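Local coordinates for protein fatty acid synthase 1, isoform A (Drosophila melanogaster, PDB 6FN6) that probably builds long-chain saturated fatty acids from acetyl-CoA and malonyl-CoA using NADPH, this chain being its dehydratase, enoylreductase and ketoreductase modifying region, at residues A[918-932]-A[941-955]. Numbering follows the deposited sequence.
Sequences RTYMHPEKSYILVGG and TNWLVTRGARYIVLT. With EDO (1,2-ethanediol), chain E.
The first beta-alpha-beta unit of the ketoreductase's Rossmann fold pairs strand 926-930 with strand 951-955 in parallel, helix 935-946 making the crossover. Tyr927 N donates to Tyr951 O (3.0 Å), Val953 N to Tyr927 O, and Leu929 N to Val953 O. At the strand ends Gly931 N donates a hydrogen bond to Thr955 OG1 (3.1 Å), a hydroxyl swung between its own backbone N and carbonyl carbon (chi1 75°). Gly932 opens a GxGxxG pattern consistent with dinucleotide binding. On the helix-facing side of the strands, Leu929 CD1 meets Leu944 CD1 tip to tip at 4.0 Å, and from the preceding loop Met921 CG packs on Leu944 CD2 (3.8 Å). Past the helix, which ends in a Schellman motif at Gly948, that loop is held by Arg947: its O accepts from Met921 N (2.9 Å) and its NH1 donates to Thr919 O (2.7 Å), which lies near the guanidinium plane. Trp943 CZ2 lies centrally over one face of that guanidinium and Arg918 CG over the other, nearer the rim. A leucine in place of Arg947 would probably leave Thr919 O without this donor and remove the flat group packed between Trp943 CZ2 and Arg918 CG. Helix 1144-1154 also touches Arg947.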
loop_
_atom_site.group_PDB
_atom_site.type_symbol
_atom_site.label_atom_id
_atom_site.label_comp_id
_atom_site.label_asym_id
_atom_site.label_seq_id
_atom_site.Cartn_x
_atom_site.Cartn_y
_atom_site.Cartn_z
ATOM N N ARG A 918 -17.982 41.936 -19.532
ATOM C CA ARG A 918 -18.025 41.894 -18.079
ATOM C C ARG A 918 -17.364 43.128 -17.489
ATOM O O ARG A 918 -16.262 43.506 -17.886
ATOM C CB ARG A 918 -17.354 40.622 -17.556
ATOM C CG ARG A 918 -17.252 40.559 -16.044
ATOM C CD ARG A 918 -16.890 39.165 -15.574
ATOM N NE ARG A 918 -17.965 38.218 -15.856
ATOM C CZ ARG A 918 -17.987 36.956 -15.440
ATOM N NH1 ARG A 918 -16.987 36.472 -14.712
ATOM N NH2 ARG A 918 -19.014 36.176 -15.752
ATOM N N THR A 919 -18.060 43.763 -16.553
ATOM C CA THR A 919 -17.581 44.991 -15.938
ATOM C C THR A 919 -16.983 44.690 -14.574
ATOM O O THR A 919 -17.596 44.020 -13.747
ATOM C CB THR A 919 -18.716 46.035 -15.793
ATOM O OG1 THR A 919 -19.383 46.200 -17.051
ATOM C CG2 THR A 919 -18.169 47.376 -15.337
ATOM N N TYR A 920 -15.772 45.186 -14.355
ATOM C CA TYR A 920 -15.080 45.001 -13.089
ATOM C C TYR A 920 -14.994 46.324 -12.336
ATOM O O TYR A 920 -15.061 47.394 -12.936
ATOM C CB TYR A 920 -13.680 44.435 -13.325
ATOM C CG TYR A 920 -13.666 43.089 -14.021
ATOM C CD1 TYR A 920 -13.736 42.998 -15.405
ATOM C CD2 TYR A 920 -13.576 41.910 -13.292
ATOM C CE1 TYR A 920 -13.720 41.770 -16.042
ATOM C CE2 TYR A 920 -13.560 40.680 -13.920
ATOM C CZ TYR A 920 -13.630 40.613 -15.292
ATOM O OH TYR A 920 -13.616 39.383 -15.911
ATOM N N MET A 921 -14.859 46.248 -11.017
ATOM C CA MET A 921 -14.689 47.451 -10.213
ATOM C C MET A 921 -13.263 47.984 -10.322
ATOM O O MET A 921 -12.339 47.267 -10.705
ATOM C CB MET A 921 -15.036 47.180 -8.749
ATOM C CG MET A 921 -16.503 46.865 -8.502
ATOM S SD MET A 921 -17.618 48.112 -9.184
ATOM C CE MET A 921 -18.352 47.191 -10.532
ATOM N N HIS A 922 -13.102 49.261 -9.998
ATOM C CA HIS A 922 -11.797 49.909 -10.017
ATOM C C HIS A 922 -11.071 49.666 -8.692
ATOM O O HIS A 922 -11.613 49.963 -7.627
ATOM C CB HIS A 922 -11.964 51.407 -10.268
ATOM C CG HIS A 922 -10.722 52.080 -10.756
ATOM N ND1 HIS A 922 -9.570 52.148 -10.005
ATOM C CD2 HIS A 922 -10.453 52.720 -11.918
ATOM C CE1 HIS A 922 -8.641 52.797 -10.683
ATOM N NE2 HIS A 922 -9.151 53.155 -11.848
ATOM N N PRO A 923 -9.841 49.121 -8.750
ATOM C CA PRO A 923 -9.140 48.739 -7.516
ATOM C C PRO A 923 -8.568 49.914 -6.718
ATOM O O PRO A 923 -7.963 49.697 -5.670
ATOM C CB PRO A 923 -8.012 47.839 -8.028
ATOM C CG PRO A 923 -7.734 48.333 -9.393
ATOM C CD PRO A 923 -9.061 48.765 -9.950
ATOM N N GLU A 924 -8.752 51.135 -7.208
ATOM C CA GLU A 924 -8.257 52.318 -6.510
ATOM C C GLU A 924 -9.379 53.318 -6.239
ATOM O O GLU A 924 -9.125 54.505 -6.030
ATOM C CB GLU A 924 -7.145 52.987 -7.321
ATOM C CG GLU A 924 -5.923 52.106 -7.527
ATOM C CD GLU A 924 -4.824 52.802 -8.302
ATOM O OE1 GLU A 924 -5.091 53.872 -8.888
ATOM O OE2 GLU A 924 -3.692 52.278 -8.325
ATOM N N LYS A 925 -10.615 52.830 -6.240
ATOM C CA LYS A 925 -11.774 53.660 -5.934
ATOM C C LYS A 925 -12.515 53.091 -4.729
ATOM O O LYS A 925 -12.343 51.919 -4.384
ATOM C CB LYS A 925 -12.713 53.740 -7.140
ATOM C CG LYS A 925 -12.128 54.474 -8.335
ATOM C CD LYS A 925 -13.164 54.663 -9.431
ATOM C CE LYS A 925 -12.615 55.490 -10.578
ATOM N NZ LYS A 925 -13.635 55.726 -11.633
ATOM N N SER A 926 -13.333 53.921 -4.090
ATOM C CA SER A 926 -14.127 53.477 -2.951
ATOM C C SER A 926 -15.563 53.233 -3.390
ATOM O O SER A 926 -16.009 53.762 -4.410
ATOM C CB SER A 926 -14.083 54.503 -1.816
ATOM O OG SER A 926 -14.527 55.776 -2.249
ATOM N N TYR A 927 -16.281 52.420 -2.625
ATOM C CA TYR A 927 -17.670 52.110 -2.938
ATOM C C TYR A 927 -18.517 52.148 -1.678
ATOM O O TYR A 927 -18.330 51.356 -0.748
ATOM C CB TYR A 927 -17.764 50.758 -3.641
ATOM C CG TYR A 927 -17.060 50.793 -4.973
ATOM C CD1 TYR A 927 -17.714 51.241 -6.111
ATOM C CD2 TYR A 927 -15.726 50.421 -5.085
ATOM C CE1 TYR A 927 -17.068 51.295 -7.330
ATOM C CE2 TYR A 927 -15.070 50.471 -6.295
ATOM C CZ TYR A 927 -15.741 50.911 -7.417
ATOM O OH TYR A 927 -15.075 50.962 -8.623
ATOM N N ILE A 928 -19.440 53.103 -1.660
ATOM C CA ILE A 928 -20.293 53.349 -0.513
ATOM C C ILE A 928 -21.570 52.544 -0.652
ATOM O O ILE A 928 -22.249 52.623 -1.672
ATOM C CB ILE A 928 -20.603 54.848 -0.373
ATOM C CG1 ILE A 928 -19.309 55.657 -0.275
ATOM C CG2 ILE A 928 -21.479 55.106 0.850
ATOM C CD1 ILE A 928 -19.507 57.138 -0.511
ATOM N N LEU A 929 -21.884 51.762 0.373
ATOM C CA LEU A 929 -23.135 51.019 0.411
ATOM C C LEU A 929 -23.978 51.484 1.590
ATOM O O LEU A 929 -23.697 51.136 2.738
ATOM C CB LEU A 929 -22.875 49.513 0.500
ATOM C CG LEU A 929 -22.301 48.856 -0.761
ATOM C CD1 LEU A 929 -20.802 49.076 -0.877
ATOM C CD2 LEU A 929 -22.622 47.376 -0.781
ATOM N N VAL A 930 -25.002 52.281 1.302
ATOM C CA VAL A 930 -25.898 52.767 2.341
ATOM C C VAL A 930 -26.766 51.608 2.799
ATOM O O VAL A 930 -27.462 50.994 1.994
ATOM C CB VAL A 930 -26.757 53.946 1.848
ATOM C CG1 VAL A 930 -27.617 54.494 2.979
ATOM C CG2 VAL A 930 -25.877 55.045 1.276
ATOM N N GLY A 931 -26.741 51.334 4.099
ATOM C CA GLY A 931 -27.358 50.135 4.636
ATOM C C GLY A 931 -26.563 48.913 4.222
ATOM O O GLY A 931 -27.119 47.867 3.885
ATOM N N GLY A 932 -25.244 49.049 4.260
ATOM C CA GLY A 932 -24.365 48.033 3.719
ATOM C C GLY A 932 -24.184 46.788 4.567
ATOM O O GLY A 932 -23.682 45.781 4.071
ATOM N N THR A 941 -21.475 43.655 -1.240
ATOM C CA THR A 941 -20.093 44.014 -0.951
ATOM C C THR A 941 -19.137 42.907 -1.388
ATOM O O THR A 941 -18.127 43.167 -2.040
ATOM C CB THR A 941 -19.891 44.295 0.549
ATOM O OG1 THR A 941 -20.758 45.358 0.958
ATOM C CG2 THR A 941 -18.449 44.680 0.843
ATOM N N ASN A 942 -19.458 41.675 -1.007
ATOM C CA ASN A 942 -18.635 40.524 -1.355
ATOM C C ASN A 942 -18.436 40.437 -2.866
ATOM O O ASN A 942 -17.320 40.250 -3.352
ATOM C CB ASN A 942 -19.274 39.237 -0.836
ATOM C CG ASN A 942 -18.318 38.064 -0.857
ATOM O OD1 ASN A 942 -17.180 38.168 -0.399
ATOM N ND2 ASN A 942 -18.771 36.942 -1.403
ATOM N N TRP A 943 -19.530 40.581 -3.605
ATOM C CA TRP A 943 -19.491 40.520 -5.060
ATOM C C TRP A 943 -18.570 41.595 -5.630
ATOM O O TRP A 943 -17.800 41.335 -6.555
ATOM C CB TRP A 943 -20.902 40.680 -5.624
ATOM C CG TRP A 943 -21.006 40.485 -7.103
ATOM C CD1 TRP A 943 -21.250 39.317 -7.759
ATOM C CD2 TRP A 943 -20.878 41.493 -8.112
ATOM N NE1 TRP A 943 -21.285 39.532 -9.116
ATOM C CE2 TRP A 943 -21.056 40.861 -9.359
ATOM C CE3 TRP A 943 -20.630 42.868 -8.084
ATOM C CZ2 TRP A 943 -20.995 41.555 -10.564
ATOM C CZ3 TRP A 943 -20.568 43.554 -9.282
ATOM C CH2 TRP A 943 -20.751 42.899 -10.504
ATOM N N LEU A 944 -18.644 42.797 -5.067
ATOM C CA LEU A 944 -17.814 43.907 -5.521
ATOM C C LEU A 944 -16.342 43.583 -5.278
ATOM O O LEU A 944 -15.475 43.935 -6.075
ATOM C CB LEU A 944 -18.201 45.204 -4.801
ATOM C CG LEU A 944 -19.610 45.744 -5.070
ATOM C CD1 LEU A 944 -19.986 46.811 -4.044
ATOM C CD2 LEU A 944 -19.719 46.312 -6.480
ATOM N N VAL A 945 -16.072 42.900 -4.172
ATOM C CA VAL A 945 -14.711 42.538 -3.808
ATOM C C VAL A 945 -14.161 41.528 -4.810
ATOM O O VAL A 945 -13.002 41.615 -5.218
ATOM C CB VAL A 945 -14.657 41.993 -2.368
ATOM C CG1 VAL A 945 -13.304 41.349 -2.068
ATOM C CG2 VAL A 945 -14.941 43.105 -1.378
ATOM N N THR A 946 -14.991 40.568 -5.201
ATOM C CA THR A 946 -14.585 39.566 -6.175
ATOM C C THR A 946 -14.425 40.190 -7.557
ATOM O O THR A 946 -13.761 39.620 -8.423
ATOM C CB THR A 946 -15.599 38.402 -6.268
ATOM O OG1 THR A 946 -16.866 38.895 -6.714
ATOM C CG2 THR A 946 -15.773 37.727 -4.921
ATOM N N ARG A 947 -15.049 41.348 -7.768
ATOM C CA ARG A 947 -14.919 42.057 -9.036
ATOM C C ARG A 947 -13.802 43.098 -8.994
ATOM O O ARG A 947 -13.601 43.841 -9.954
ATOM C CB ARG A 947 -16.243 42.723 -9.413
ATOM C CG ARG A 947 -17.296 41.777 -9.988
ATOM C CD ARG A 947 -16.937 41.337 -11.398
ATOM N NE ARG A 947 -17.864 40.334 -11.920
ATOM C CZ ARG A 947 -18.800 40.561 -12.837
ATOM N NH1 ARG A 947 -18.957 41.765 -13.375
ATOM N NH2 ARG A 947 -19.582 39.568 -13.231
ATOM N N GLY A 948 -13.065 43.141 -7.888
ATOM C CA GLY A 948 -11.886 43.984 -7.799
ATOM C C GLY A 948 -11.955 45.174 -6.858
ATOM O O GLY A 948 -10.982 45.915 -6.732
ATOM N N ALA A 949 -13.090 45.375 -6.199
ATOM C CA ALA A 949 -13.209 46.479 -5.253
ATOM C C ALA A 949 -12.257 46.248 -4.081
ATOM O O ALA A 949 -12.183 45.144 -3.540
ATOM C CB ALA A 949 -14.640 46.618 -4.769
ATOM N N ARG A 950 -11.527 47.289 -3.694
ATOM C CA ARG A 950 -10.539 47.173 -2.626
ATOM C C ARG A 950 -10.708 48.252 -1.555
ATOM O O ARG A 950 -9.921 48.332 -0.611
ATOM C CB ARG A 950 -9.128 47.235 -3.214
ATOM C CG ARG A 950 -8.753 46.018 -4.052
ATOM C CD ARG A 950 -8.601 44.767 -3.196
ATOM N NE ARG A 950 -8.296 43.581 -3.995
ATOM C CZ ARG A 950 -9.204 42.826 -4.607
ATOM N NH1 ARG A 950 -8.819 41.766 -5.306
ATOM N NH2 ARG A 950 -10.497 43.122 -4.524
ATOM N N TYR A 951 -11.738 49.078 -1.707
ATOM C CA TYR A 951 -12.082 50.080 -0.704
ATOM C C TYR A 951 -13.594 50.106 -0.514
ATOM O O TYR A 951 -14.337 50.463 -1.429
ATOM C CB TYR A 951 -11.571 51.459 -1.110
ATOM C CG TYR A 951 -10.066 51.563 -1.198
ATOM C CD1 TYR A 951 -9.406 51.341 -2.398
ATOM C CD2 TYR A 951 -9.305 51.890 -0.083
ATOM C CE1 TYR A 951 -8.031 51.438 -2.486
ATOM C CE2 TYR A 951 -7.929 51.990 -0.161
ATOM C CZ TYR A 951 -7.297 51.763 -1.365
ATOM O OH TYR A 951 -5.929 51.861 -1.450
ATOM N N ILE A 952 -14.039 49.708 0.674
ATOM C CA ILE A 952 -15.462 49.568 0.954
ATOM C C ILE A 952 -15.865 50.456 2.121
ATOM O O ILE A 952 -15.205 50.476 3.161
ATOM C CB ILE A 952 -15.825 48.097 1.242
ATOM C CG1 ILE A 952 -15.546 47.220 0.019
ATOM C CG2 ILE A 952 -17.280 47.973 1.694
ATOM C CD1 ILE A 952 -16.415 47.517 -1.188
ATOM N N VAL A 953 -16.961 51.188 1.941
ATOM C CA VAL A 953 -17.546 51.974 3.019
ATOM C C VAL A 953 -18.978 51.518 3.253
ATOM O O VAL A 953 -19.811 51.563 2.350
ATOM C CB VAL A 953 -17.495 53.478 2.707
ATOM C CG1 VAL A 953 -18.051 54.284 3.870
ATOM C CG2 VAL A 953 -16.072 53.910 2.383
ATOM N N LEU A 954 -19.255 51.079 4.476
ATOM C CA LEU A 954 -20.590 50.633 4.844
ATOM C C LEU A 954 -21.186 51.571 5.889
ATOM O O LEU A 954 -20.579 51.810 6.936
ATOM C CB LEU A 954 -20.549 49.204 5.391
ATOM C CG LEU A 954 -19.832 48.147 4.544
ATOM C CD1 LEU A 954 -19.744 46.835 5.310
ATOM C CD2 LEU A 954 -20.533 47.937 3.212
ATOM N N THR A 955 -22.374 52.100 5.608
ATOM C CA THR A 955 -23.051 52.966 6.563
ATOM C C THR A 955 -24.030 52.136 7.381
ATOM O O THR A 955 -24.869 51.432 6.826
ATOM C CB THR A 955 -23.804 54.126 5.882
ATOM O OG1 THR A 955 -24.999 53.637 5.262
ATOM C CG2 THR A 955 -22.926 54.805 4.843
HETATM C C1 EDO E . -28.525 51.423 8.048
HETATM O O1 EDO E . -28.570 51.731 9.443
HETATM C C2 EDO E . -28.519 52.723 7.256
HETATM O O2 EDO E . -27.418 53.535 7.680
HETATM O O HOH W 1 -11.633 49.553 -4.953
#